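Local coordinates for DUF7790 domain-containing protein (Leptospira interrogans serogroup Icterohaemorrhagiae serovar copenhageni, PDB 6ULO), which is of unknown function but contains a Rossmann-like domain and is probably membrane-anchored through a helix missing from this N-terminally truncated construct, at residues Q74-A79 with S180-L185; I102-L107 with G189-I194; L131-F136 with V141-Y146; K158-L163 with M171-D176; E228-A231 with E235-N238. One frame throughout, in Å; residues are numbered along the deposited sequence. Where two conformers were deposited one is given.

Interaction 1 (Q74-A79 with S180-L185); sequences QNLTIA and SYIRKL
Leu76 and Ile182 bring together two helices of a Rossmann-like alpha/beta domain: helix 74-82, which follows the parallel strand 66-69, and helix 176-187, which leads into strand 191-195. The two segments run at 110° to one another with axes 10.1 Å apart at closest approach, so the contact is confined to the crossing point, where the CA atoms of Leu76 and Ile182 come within 6.8 Å.

Apolar contact comes from Ile182, whose two branches touch different parts of Leu76, CD1 also nearing Ala79. Its CG2 methyl lies 4.2 Å from CD1 of Leu76, and the two side chains pass at a slant. The other branch is folded at its second torsion (chi2 -60°), which turns CD1 toward the first helix, 4.5 Å from CB of Ala79. Strand 86-91 and helix 94-109 complete this buried core: Leu76, Ala79 and Leu185 all rest on Ile87, while Leu76 and Ile182 both meet Leu107.

Contacts with backbone oxygens form the second group, and they are van der Waals contacts rather than hydrogen bonds. The ring of Tyr181 passes the first helix with CE2 4.2 Å from O of Ala79, while its hydroxyl is hydrogen-bonded to O of Ser84 beyond that helix. The carbonyl of Leu76 meets the folded isoleucine branch: O of Leu76 stands 3.5 Å from CD1 of Ile182 and 3.8 Å from CG1 of Ile182.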
# COMPACT_ATOMS: atom_id res chain seq x y z
N GLN A 74 -0.26 5.73 2.03
CA GLN A 74 -1.63 5.52 1.57
C GLN A 74 -2.10 4.09 1.85
O GLN A 74 -3.29 3.84 2.01
CB GLN A 74 -1.81 5.88 0.10
CG GLN A 74 -1.20 4.90 -0.90
CD GLN A 74 0.22 5.20 -1.26
OE1 GLN A 74 1.05 5.51 -0.41
NE2 GLN A 74 0.55 5.05 -2.54
N ASN A 75 -1.15 3.14 1.93
CA ASN A 75 -1.50 1.76 2.28
C ASN A 75 -2.04 1.66 3.70
O ASN A 75 -2.89 0.81 3.97
CB ASN A 75 -0.27 0.89 2.14
CG ASN A 75 0.14 0.76 0.68
OD1 ASN A 75 -0.54 0.10 -0.10
ND2 ASN A 75 1.25 1.38 0.31
N LEU A 76 -1.49 2.46 4.61
CA LEU A 76 -1.98 2.45 5.98
C LEU A 76 -3.40 3.02 6.04
O LEU A 76 -4.25 2.53 6.80
CB LEU A 76 -1.01 3.19 6.89
CG LEU A 76 0.43 2.68 6.78
CD1 LEU A 76 1.32 3.46 7.72
CD2 LEU A 76 0.58 1.20 7.08
N THR A 77 -3.68 4.06 5.24
CA THR A 77 -5.05 4.55 5.15
C THR A 77 -6.00 3.44 4.74
O THR A 77 -7.05 3.22 5.39
CB THR A 77 -5.10 5.71 4.17
OG1 THR A 77 -4.32 6.77 4.72
CG2 THR A 77 -6.53 6.20 3.93
N ILE A 78 -5.68 2.73 3.65
CA ILE A 78 -6.63 1.76 3.13
C ILE A 78 -6.75 0.57 4.09
O ILE A 78 -7.84 0.05 4.34
CB ILE A 78 -6.22 1.31 1.73
CG1 ILE A 78 -6.13 2.50 0.77
CG2 ILE A 78 -7.13 0.23 1.21
CD1 ILE A 78 -5.51 2.17 -0.61
N ALA A 79 -5.60 0.13 4.65
CA ALA A 79 -5.60 -1.01 5.57
C ALA A 79 -6.39 -0.72 6.84
O ALA A 79 -7.03 -1.62 7.40
CB ALA A 79 -4.17 -1.40 5.94
N SER A 180 -5.04 4.51 16.09
CA SER A 180 -4.73 3.49 17.08
C SER A 180 -4.68 2.10 16.45
O SER A 180 -3.85 1.26 16.84
CB SER A 180 -5.79 3.52 18.17
OG SER A 180 -5.50 2.55 19.14
N TYR A 181 -5.53 1.83 15.45
CA TYR A 181 -5.53 0.53 14.80
C TYR A 181 -4.21 0.29 14.08
O TYR A 181 -3.60 -0.78 14.19
CB TYR A 181 -6.71 0.46 13.81
CG TYR A 181 -6.84 -0.91 13.17
CD1 TYR A 181 -7.57 -1.92 13.80
CD2 TYR A 181 -6.20 -1.22 11.99
CE1 TYR A 181 -7.65 -3.19 13.25
CE2 TYR A 181 -6.26 -2.50 11.46
CZ TYR A 181 -7.00 -3.46 12.08
OH TYR A 181 -7.08 -4.73 11.58
N ILE A 182 -3.75 1.29 13.31
CA ILE A 182 -2.47 1.17 12.61
C ILE A 182 -1.32 1.08 13.59
O ILE A 182 -0.39 0.26 13.42
CB ILE A 182 -2.32 2.34 11.62
CG1 ILE A 182 -3.33 2.19 10.47
CG2 ILE A 182 -0.89 2.46 11.09
CD1 ILE A 182 -3.18 0.89 9.65
N ARG A 183 -1.35 1.88 14.66
CA ARG A 183 -0.27 1.82 15.64
C ARG A 183 -0.21 0.45 16.31
O ARG A 183 0.89 -0.06 16.58
CB ARG A 183 -0.46 2.91 16.69
CG ARG A 183 0.64 2.84 17.77
CD ARG A 183 0.70 4.07 18.63
NE ARG A 183 1.89 4.06 19.49
CZ ARG A 183 1.85 3.91 20.81
NH1 ARG A 183 0.67 3.79 21.42
NH2 ARG A 183 2.98 3.93 21.50
N LYS A 184 -1.37 -0.15 16.58
CA LYS A 184 -1.39 -1.47 17.18
C LYS A 184 -0.69 -2.49 16.28
O LYS A 184 0.18 -3.25 16.74
CB LYS A 184 -2.83 -1.89 17.46
CG LYS A 184 -2.91 -3.27 18.11
CD LYS A 184 -4.33 -3.72 18.28
CE LYS A 184 -4.45 -5.03 19.01
NZ LYS A 184 -5.76 -5.65 18.70
N LEU A 185 -1.00 -2.48 14.98
CA LEU A 185 -0.28 -3.35 14.05
C LEU A 185 1.21 -3.06 14.06
O LEU A 185 2.02 -3.99 14.02
CB LEU A 185 -0.83 -3.18 12.63
CG LEU A 185 -2.30 -3.56 12.42
CD1 LEU A 185 -2.67 -3.37 10.92
CD2 LEU A 185 -2.58 -5.00 12.88

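Interaction 2 (I102-L107 with G189-I194); sequences ITILFL and GKILPI
Ile104 and Ile191 both hold CG1 beside the backbone N and CG2 on the side of the carbonyl carbon. The extended second torsion of Ile104 (chi2 161°) then drives CD1 out from helix 94-109 to strand 191-195, and in Ile191 the first torsion (chi1 -49°) leaves CG2 opposite the backbone N, where it meets that methyl. The two isoleucines run past one another head to tail, with CD1 of Ile104 3.6 Å from CG2 of Ile191. The same methyl fits against the backbone, 3.5 Å from O of Ile191. Ile104 and Pro193 reach toward each other end to end, CD1 of Ile104 3.5 Å from CG of Pro193. Leu107, one helical turn on, makes the looser contact, its CD1 4.3 Å from CD1 of Ile191.

The helix runs nearly opposite to the strand, at 161°, as expected in a beta-alpha-beta crossover; here the connection from strand 86-91 to its parallel neighbour 191-195 also carries several further helices. Gly189, with positive phi in a Schellman motif, ends helix 176-187 just before the strand. With only carbon groups on the helix side, the contact probably rests on shape and partial exclusion of water, without the directional hold of a hydrogen bond.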
# COMPACT_ATOMS: atom_id res chain seq x y z
N ILE A 102 10.97 3.73 8.62
CA ILE A 102 10.95 4.89 9.51
C ILE A 102 9.54 5.16 10.01
O ILE A 102 9.32 5.37 11.20
CB ILE A 102 11.55 6.12 8.82
CG1 ILE A 102 13.03 5.86 8.49
CG2 ILE A 102 11.36 7.36 9.69
CD1 ILE A 102 13.61 6.90 7.53
N THR A 103 8.56 5.15 9.10
CA THR A 103 7.18 5.40 9.51
C THR A 103 6.73 4.41 10.59
O THR A 103 6.07 4.80 11.57
CB THR A 103 6.29 5.33 8.27
OG1 THR A 103 6.45 6.55 7.57
CG2 THR A 103 4.80 5.07 8.58
N ILE A 104 7.10 3.13 10.45
CA ILE A 104 6.69 2.14 11.44
C ILE A 104 7.33 2.44 12.80
O ILE A 104 6.67 2.34 13.85
CB ILE A 104 7.04 0.73 10.92
CG1 ILE A 104 6.15 0.42 9.71
CG2 ILE A 104 6.91 -0.33 12.03
CD1 ILE A 104 6.66 -0.71 8.84
N LEU A 105 8.61 2.79 12.81
CA LEU A 105 9.27 3.17 14.06
C LEU A 105 8.57 4.36 14.69
O LEU A 105 8.30 4.38 15.90
CB LEU A 105 10.73 3.50 13.76
CG LEU A 105 11.56 4.07 14.89
CD1 LEU A 105 11.71 3.11 16.08
CD2 LEU A 105 12.96 4.49 14.33
N PHE A 106 8.22 5.37 13.87
CA PHE A 106 7.53 6.55 14.42
C PHE A 106 6.16 6.17 14.97
O PHE A 106 5.77 6.66 16.04
CB PHE A 106 7.38 7.64 13.38
CG PHE A 106 8.66 8.30 12.94
CD1 PHE A 106 9.88 8.07 13.57
CD2 PHE A 106 8.61 9.21 11.86
CE1 PHE A 106 11.02 8.72 13.14
CE2 PHE A 106 9.74 9.86 11.42
CZ PHE A 106 10.96 9.63 12.08
N LEU A 107 5.42 5.30 14.29
CA LEU A 107 4.13 4.84 14.81
C LEU A 107 4.30 4.16 16.16
O LEU A 107 3.54 4.43 17.10
CB LEU A 107 3.48 3.85 13.84
CG LEU A 107 2.91 4.48 12.56
CD1 LEU A 107 2.64 3.37 11.53
CD2 LEU A 107 1.63 5.26 12.88
N GLY A 189 4.45 -5.78 15.16
CA GLY A 189 5.29 -6.30 14.12
C GLY A 189 4.52 -6.74 12.89
O GLY A 189 5.05 -7.48 12.05
N LYS A 190 3.28 -6.28 12.75
CA LYS A 190 2.40 -6.72 11.69
C LYS A 190 2.40 -5.83 10.48
O LYS A 190 1.61 -6.09 9.56
CB LYS A 190 0.98 -6.87 12.24
CG LYS A 190 0.84 -7.93 13.33
CD LYS A 190 -0.56 -7.94 13.90
CE LYS A 190 -0.76 -9.09 14.85
NZ LYS A 190 -2.07 -8.92 15.55
N ILE A 191 3.26 -4.82 10.44
CA ILE A 191 3.46 -4.00 9.24
C ILE A 191 4.88 -4.29 8.80
O ILE A 191 5.83 -4.02 9.55
CB ILE A 191 3.27 -2.49 9.50
CG1 ILE A 191 1.97 -2.23 10.25
CG2 ILE A 191 3.31 -1.77 8.15
CD1 ILE A 191 1.71 -0.74 10.52
N LEU A 192 5.02 -4.87 7.60
CA LEU A 192 6.27 -5.49 7.17
C LEU A 192 6.70 -4.88 5.85
O LEU A 192 6.17 -5.24 4.79
CB LEU A 192 6.13 -7.00 7.04
CG LEU A 192 5.69 -7.68 8.35
CD1 LEU A 192 4.25 -8.13 8.21
CD2 LEU A 192 6.56 -8.88 8.66
N PRO A 193 7.70 -4.00 5.86
CA PRO A 193 8.25 -3.50 4.60
C PRO A 193 9.19 -4.51 4.01
O PRO A 193 10.12 -4.97 4.68
CB PRO A 193 9.01 -2.24 5.02
CG PRO A 193 8.87 -2.10 6.48
CD PRO A 193 8.33 -3.37 7.04
N ILE A 194 8.96 -4.88 2.77
CA ILE A 194 9.74 -5.93 2.12
C ILE A 194 10.13 -5.49 0.72
O ILE A 194 9.43 -4.70 0.07
CB ILE A 194 9.01 -7.29 2.11
CG1 ILE A 194 7.64 -7.21 1.42
CG2 ILE A 194 8.92 -7.88 3.51
CD1 ILE A 194 6.99 -8.61 1.16

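Interaction 3 (L131-F136 with V141-Y146); sequences LIQVSF and VYKKVY
Phe136 and Tyr142 form the tight part of this contact, a face-to-face stack with centroids 3.9 Å apart and planes only 10° from parallel. Although the rings overlap closely, the side chains arrive at about a right angle to each other. CE2 of Tyr142 sits over the phenylalanine face, 3.5 Å from CD1 of Phe136. The opposite face of the tyrosine is met by CG1 of Val141, and His98 of helix 94-109 makes an edge-to-face pair with it. Beside the stack, Ile132 packs between the helices: its CG2 is 3.7 Å from CB of Tyr142 and 3.8 Å from CG of Lys143, while CD1 reaches CB of Tyr146 at 4.1 Å.

The solvent side is held by a single polar link. Gln133, at the exposed rim, bends at its second torsion (chi2 67°) and Lys143 at its third, so that NZ of Lys143 donates to OE1 of Gln133 at 2.9 Å. The amine approaches from a position tilted 31° off the carbonyl plane.

OG of Ser135 bonds back to O of Leu131. Two helices running nearly antiparallel, joined by a short turn and zipped by adjacent side chains, make an alpha-alpha hairpin.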
# COMPACT_ATOMS: atom_id res chain seq x y z
N LEU A 131 15.79 9.65 17.55
CA LEU A 131 15.17 8.34 17.67
C LEU A 131 15.76 7.39 16.63
O LEU A 131 16.09 6.24 16.94
CB LEU A 131 13.67 8.46 17.48
CG LEU A 131 12.88 7.16 17.39
CD1 LEU A 131 13.07 6.35 18.65
CD2 LEU A 131 11.40 7.48 17.17
N ILE A 132 15.92 7.86 15.38
CA ILE A 132 16.57 7.03 14.38
C ILE A 132 17.98 6.66 14.84
O ILE A 132 18.42 5.51 14.69
CB ILE A 132 16.58 7.72 13.00
CG1 ILE A 132 15.16 7.76 12.44
CG2 ILE A 132 17.54 7.00 12.04
CD1 ILE A 132 14.97 8.72 11.27
N GLN A 133 18.72 7.64 15.39
CA GLN A 133 20.10 7.40 15.80
C GLN A 133 20.23 6.23 16.77
O GLN A 133 21.17 5.43 16.67
CB GLN A 133 20.67 8.67 16.45
CG GLN A 133 22.13 8.56 16.87
CD GLN A 133 23.08 8.43 15.68
OE1 GLN A 133 22.78 8.92 14.60
NE2 GLN A 133 24.23 7.80 15.89
N VAL A 134 19.30 6.11 17.72
CA VAL A 134 19.39 5.05 18.73
C VAL A 134 18.77 3.73 18.27
O VAL A 134 18.90 2.73 18.99
CB VAL A 134 18.79 5.46 20.09
CG1 VAL A 134 19.53 6.66 20.65
CG2 VAL A 134 17.29 5.70 20.00
N SER A 135 18.10 3.69 17.11
CA SER A 135 17.28 2.55 16.71
C SER A 135 17.94 1.61 15.71
O SER A 135 17.37 0.57 15.41
CB SER A 135 15.93 3.04 16.17
OG SER A 135 15.22 3.73 17.19
N PHE A 136 19.12 1.95 15.21
CA PHE A 136 19.80 1.17 14.18
C PHE A 136 21.29 1.16 14.46
O PHE A 136 21.82 2.09 15.05
CB PHE A 136 19.61 1.81 12.78
CG PHE A 136 18.16 1.94 12.37
CD1 PHE A 136 17.50 0.89 11.74
CD2 PHE A 136 17.48 3.12 12.61
CE1 PHE A 136 16.18 1.02 11.37
CE2 PHE A 136 16.15 3.25 12.24
CZ PHE A 136 15.52 2.19 11.61
N VAL A 141 21.83 5.58 7.20
CA VAL A 141 21.03 5.14 6.06
C VAL A 141 19.65 5.75 6.17
O VAL A 141 19.08 6.28 5.20
CB VAL A 141 20.98 3.60 6.03
CG1 VAL A 141 19.95 3.11 5.03
CG2 VAL A 141 22.37 3.02 5.69
N TYR A 142 19.08 5.69 7.39
CA TYR A 142 17.71 6.13 7.63
C TYR A 142 17.63 7.63 7.84
O TYR A 142 16.64 8.24 7.44
CB TYR A 142 17.12 5.34 8.81
CG TYR A 142 17.18 3.86 8.50
CD1 TYR A 142 16.15 3.22 7.81
CD2 TYR A 142 18.32 3.09 8.84
CE1 TYR A 142 16.26 1.87 7.46
CE2 TYR A 142 18.43 1.78 8.50
CZ TYR A 142 17.41 1.16 7.84
OH TYR A 142 17.58 -0.17 7.53
N LYS A 143 18.67 8.26 8.43
CA LYS A 143 18.65 9.71 8.55
C LYS A 143 18.67 10.37 7.18
O LYS A 143 17.99 11.38 6.96
CB LYS A 143 19.83 10.21 9.40
CG LYS A 143 19.76 9.78 10.83
CD LYS A 143 20.99 10.27 11.61
CE LYS A 143 20.63 11.04 12.83
NZ LYS A 143 21.83 11.49 13.57
N LYS A 144 19.44 9.81 6.24
CA LYS A 144 19.45 10.35 4.88
C LYS A 144 18.07 10.22 4.26
O LYS A 144 17.58 11.16 3.63
CB LYS A 144 20.47 9.59 4.04
CG LYS A 144 21.94 9.90 4.33
CD LYS A 144 22.82 9.08 3.39
CE LYS A 144 24.27 9.33 3.60
NZ LYS A 144 24.50 10.78 3.61
N VAL A 145 17.43 9.06 4.40
CA VAL A 145 16.07 8.87 3.88
C VAL A 145 15.12 9.87 4.52
O VAL A 145 14.30 10.49 3.82
CB VAL A 145 15.60 7.41 4.04
CG1 VAL A 145 14.10 7.30 3.70
CG2 VAL A 145 16.41 6.50 3.16
N TYR A 146 15.21 10.07 5.83
CA TYR A 146 14.34 11.05 6.50
C TYR A 146 14.49 12.42 5.86
O TYR A 146 13.50 13.08 5.54
CB TYR A 146 14.68 11.13 8.00
CG TYR A 146 13.80 12.14 8.72
CD1 TYR A 146 12.69 11.72 9.46
CD2 TYR A 146 14.09 13.50 8.69
CE1 TYR A 146 11.85 12.65 10.10
CE2 TYR A 146 13.28 14.44 9.34
CZ TYR A 146 12.17 14.00 10.05
OH TYR A 146 11.38 14.93 10.69

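Interaction 4 (K158-L163 with M171-D176); sequences KTNLML and MFQTDD
Asn160 and Gln173 supply the polar link between helix 139-166 and the loop that follows it. ND2 of Asn160 donates to OE1 of Gln173 at 3.1 Å, and the bond is nearly straight at hydrogen (169°). The oxygen lies in the amide plane of Asn160, whereas the nitrogen stands above the carbonyl plane of Gln173; the two amides are turned 37° apart. Gln173 is extended beyond CG, which carries its amide across to the helix, and both residues are buried.

Van der Waals contacts accompany this bond. Met171 holds CG between its backbone N and carbonyl carbon and curls further at the next two torsions, bringing its CE methyl 3.8 Å from ND2 of Asn160. The same curl leaves SD as a weak acceptor for the backbone N of Gln173, 3.4 Å away. The carbon-carbon contact is on the exposed margin, where CG2 of Thr174 meets CD1 of Leu161 at 3.9 Å, the pair slanting across one another.

Backbone bonds shape the loop itself. N of Thr174 binds O of Met171 at 2.9 Å, and Phe172 and Gln173 have the torsions of a type I beta turn. Asp175 comes next as the N-cap of helix 176-187, its OD2 accepting from N of Gln178. The arrangement is a helix-loop-helix connection in which a beta turn runs directly into an N-cap and is tied back to the preceding helix.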
# COMPACT_ATOMS: atom_id res chain seq x y z
N LYS A 158 -0.14 17.60 5.15
CA LYS A 158 -1.00 18.79 5.20
C LYS A 158 -2.13 18.68 4.19
O LYS A 158 -3.26 19.09 4.48
CB LYS A 158 -0.17 20.04 4.96
CG LYS A 158 0.90 20.20 6.03
CD LYS A 158 1.89 21.31 5.70
CE LYS A 158 3.07 21.26 6.68
NZ LYS A 158 2.63 21.42 8.09
N THR A 159 -1.86 18.11 3.01
CA THR A 159 -2.90 17.85 2.03
C THR A 159 -3.91 16.84 2.56
O THR A 159 -5.12 17.03 2.38
CB THR A 159 -2.24 17.36 0.75
OG1 THR A 159 -1.55 18.46 0.17
CG2 THR A 159 -3.28 16.81 -0.22
N ASN A 160 -3.44 15.75 3.20
CA ASN A 160 -4.37 14.76 3.72
C ASN A 160 -5.31 15.36 4.75
O ASN A 160 -6.48 14.98 4.80
CB ASN A 160 -3.63 13.55 4.31
CG ASN A 160 -3.08 12.64 3.25
OD1 ASN A 160 -3.41 12.74 2.09
ND2 ASN A 160 -2.20 11.74 3.66
N LEU A 161 -4.80 16.22 5.63
CA LEU A 161 -5.68 16.84 6.60
C LEU A 161 -6.75 17.66 5.88
O LEU A 161 -7.94 17.55 6.17
CB LEU A 161 -4.86 17.70 7.54
CG LEU A 161 -5.65 18.55 8.54
CD1 LEU A 161 -6.55 17.69 9.37
CD2 LEU A 161 -4.69 19.36 9.39
N MET A 162 -6.32 18.47 4.92
CA MET A 162 -7.25 19.24 4.11
C MET A 162 -8.31 18.36 3.45
O MET A 162 -9.50 18.68 3.52
CB MET A 162 -6.45 20.04 3.09
CG MET A 162 -7.28 20.95 2.19
SD MET A 162 -8.14 20.09 0.81
CE MET A 162 -6.75 19.69 -0.23
N LEU A 163 -7.90 17.24 2.83
CA LEU A 163 -8.84 16.37 2.11
C LEU A 163 -9.83 15.70 3.06
O LEU A 163 -11.01 15.56 2.74
CB LEU A 163 -8.04 15.28 1.40
CG LEU A 163 -7.17 15.74 0.22
CD1 LEU A 163 -6.27 14.60 -0.20
CD2 LEU A 163 -7.99 16.24 -0.97
N MET A 171 -9.47 9.16 8.28
CA MET A 171 -8.33 8.37 7.83
C MET A 171 -7.31 8.35 8.97
O MET A 171 -7.46 9.06 9.98
CB MET A 171 -7.81 8.87 6.46
CG MET A 171 -7.46 10.36 6.41
SD MET A 171 -5.82 10.78 7.02
CE MET A 171 -4.79 10.02 5.76
N PHE A 172 -6.30 7.47 8.87
CA PHE A 172 -5.50 7.14 10.06
C PHE A 172 -4.70 8.32 10.60
O PHE A 172 -4.26 8.26 11.75
CB PHE A 172 -4.59 5.93 9.80
CG PHE A 172 -3.23 6.26 9.19
CD1 PHE A 172 -2.07 6.29 9.97
CD2 PHE A 172 -3.11 6.48 7.82
CE1 PHE A 172 -0.84 6.58 9.40
CE2 PHE A 172 -1.88 6.77 7.25
CZ PHE A 172 -0.73 6.81 8.04
N GLN A 173 -4.48 9.38 9.80
CA GLN A 173 -3.75 10.54 10.30
C GLN A 173 -4.65 11.56 10.97
O GLN A 173 -4.16 12.45 11.66
CB GLN A 173 -2.94 11.25 9.20
CG GLN A 173 -1.88 10.31 8.58
CD GLN A 173 -1.34 10.80 7.26
OE1 GLN A 173 -1.78 11.83 6.74
NE2 GLN A 173 -0.45 10.01 6.65
N THR A 174 -5.97 11.43 10.81
CA THR A 174 -6.91 12.43 11.27
C THR A 174 -7.99 11.87 12.19
O THR A 174 -8.86 12.64 12.61
CB THR A 174 -7.60 13.15 10.09
OG1 THR A 174 -8.37 12.20 9.35
CG2 THR A 174 -6.61 13.82 9.17
N ASP A 175 -7.95 10.58 12.51
CA ASP A 175 -8.96 9.94 13.35
C ASP A 175 -8.28 9.08 14.40
O ASP A 175 -7.46 8.21 14.06
CB ASP A 175 -9.89 9.08 12.50
CG ASP A 175 -10.94 8.36 13.34
OD1 ASP A 175 -11.84 9.04 13.84
OD2 ASP A 175 -10.84 7.14 13.54
N ASP A 176 -8.61 9.31 15.67
CA ASP A 176 -7.92 8.62 16.76
C ASP A 176 -8.07 7.10 16.66
O ASP A 176 -7.11 6.37 16.89
CB ASP A 176 -8.42 9.13 18.11
CG ASP A 176 -7.94 10.53 18.45
OD1 ASP A 176 -6.93 10.99 17.91
OD2 ASP A 176 -8.61 11.17 19.31

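Interaction 5 (E228-A231 with E235-N238); sequences EYFA and EFKN
Phe230 has an extended backbone (phi -157°, psi 150°) just after a short 3-10 turn ending at Tyr229, while Phe236 lies in the first turns of helix 234-241, so a loop and the helix it enters face each other through these two side chains. Their rings form an edge-to-face pair, the edge of Phe230 turned toward the face of Phe236. The centroids are 5.6 Å apart and the planes meet at 61°, a T-shape leaning well away from the perpendicular. The edge presented is the one carrying CE1 and CZ: CZ of Phe230 is 4.5 Å from CE1 of Phe236 and 4.6 Å from CD1 of Phe236, and CE1 of Phe230 stands 4.6 Å from CE1 of Phe236. These spacings make the contact a light one, with 62 Å² buried in all.

Phe230 sets CG between its backbone N and carbonyl carbon, the less roomy choice, and this turns the ring toward the helix. Phe236 instead throws its ring out with CG opposite the backbone N.

The segments belong to the beta-alpha-beta crossover that links the parallel neighbours 218-222 and 249-255 of the central sheet through helix 234-241. Further packing comes from outside the pair: Phe236 meets Tyr232 with nearly parallel rings and touches Phe286 and Leu290 of helix 283-291, and Phe230 leans on Leu199. Within the 3-10 turn, OE1 of Glu228 accepts hydrogen bonds from OG of Ser256 and ND2 of Asn225.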
# COMPACT_ATOMS: atom_id res chain seq x y z
N GLU A 228 0.22 0.78 -15.13
CA GLU A 228 0.32 1.60 -16.32
C GLU A 228 1.69 1.52 -16.97
O GLU A 228 1.84 1.98 -18.11
CB GLU A 228 -0.01 3.05 -15.98
CG GLU A 228 -1.44 3.23 -15.49
CD GLU A 228 -1.95 4.64 -15.70
OE1 GLU A 228 -1.49 5.56 -15.00
OE2 GLU A 228 -2.84 4.83 -16.56
N TYR A 229 2.69 0.95 -16.29
CA TYR A 229 4.05 0.88 -16.81
C TYR A 229 4.38 -0.44 -17.51
O TYR A 229 5.52 -0.59 -17.99
CB TYR A 229 5.05 1.14 -15.69
CG TYR A 229 5.00 2.53 -15.17
CD1 TYR A 229 5.91 3.48 -15.61
CD2 TYR A 229 4.02 2.93 -14.26
CE1 TYR A 229 5.87 4.78 -15.15
CE2 TYR A 229 3.96 4.24 -13.79
CZ TYR A 229 4.89 5.16 -14.25
OH TYR A 229 4.86 6.46 -13.81
N PHE A 230 3.45 -1.39 -17.59
CA PHE A 230 3.82 -2.68 -18.19
C PHE A 230 2.59 -3.41 -18.72
O PHE A 230 1.50 -3.30 -18.18
CB PHE A 230 4.58 -3.59 -17.20
CG PHE A 230 3.87 -3.82 -15.86
CD1 PHE A 230 2.89 -4.79 -15.72
CD2 PHE A 230 4.23 -3.07 -14.75
CE1 PHE A 230 2.29 -5.02 -14.48
CE2 PHE A 230 3.65 -3.29 -13.52
CZ PHE A 230 2.67 -4.26 -13.39
N ALA A 231 2.81 -4.20 -19.77
CA ALA A 231 1.90 -5.28 -20.10
C ALA A 231 2.22 -6.45 -19.16
O ALA A 231 3.38 -6.68 -18.83
CB ALA A 231 2.07 -5.70 -21.56
N GLU A 235 5.79 -13.74 -15.00
CA GLU A 235 6.07 -13.86 -13.58
C GLU A 235 4.99 -13.19 -12.74
O GLU A 235 4.63 -13.70 -11.67
CB GLU A 235 7.45 -13.33 -13.22
CG GLU A 235 8.64 -14.25 -13.61
CD GLU A 235 8.69 -15.66 -12.91
OE1 GLU A 235 8.09 -15.90 -11.82
OE2 GLU A 235 9.38 -16.56 -13.45
N PHE A 236 4.44 -12.07 -13.21
CA PHE A 236 3.37 -11.40 -12.50
C PHE A 236 2.09 -12.22 -12.56
O PHE A 236 1.38 -12.36 -11.55
CB PHE A 236 3.16 -10.01 -13.11
CG PHE A 236 2.03 -9.23 -12.51
CD1 PHE A 236 2.25 -8.39 -11.43
CD2 PHE A 236 0.76 -9.26 -13.06
CE1 PHE A 236 1.20 -7.64 -10.89
CE2 PHE A 236 -0.28 -8.52 -12.54
CZ PHE A 236 -0.08 -7.71 -11.44
N LYS A 237 1.80 -12.81 -13.72
CA LYS A 237 0.63 -13.68 -13.79
C LYS A 237 0.75 -14.81 -12.78
O LYS A 237 -0.19 -15.10 -12.04
CB LYS A 237 0.50 -14.24 -15.20
CG LYS A 237 0.20 -13.21 -16.27
CD LYS A 237 0.25 -13.85 -17.67
CE LYS A 237 -0.20 -12.88 -18.71
NZ LYS A 237 -0.20 -13.52 -20.04
N ASN A 238 1.91 -15.48 -12.75
CA ASN A 238 2.09 -16.59 -11.82
C ASN A 238 1.96 -16.14 -10.37
O ASN A 238 1.33 -16.84 -9.56
CB ASN A 238 3.46 -17.23 -12.01
CG ASN A 238 3.57 -18.01 -13.27
OD1 ASN A 238 2.58 -18.29 -13.95
ND2 ASN A 238 4.79 -18.38 -13.60

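Overall arrangement
Interactions 1 and 2 interlock along the chain, their segments alternating, and touch where Leu107 CD1 meets Ile182 CG2 at 3.7 Å and where Arg183 NE probably bonds to Leu107 O at 2.9 Å; their centres are 10 Å apart. Interaction 4 also touches interaction 1, Phe172 packing on Leu76 and Thr77, with centres 12 Å apart. Interaction 3 touches interaction 2 through Phe106 and Tyr146, and Ile102 and Val145, and lies farther from the chain's centre; it shares helix 139-166 with interaction 4, about 25 Å away between centres. Interaction 5 stands apart across the chain's centre from interactions 1, 2 and 4, about 27 Å between centres from interactions 1 and 2.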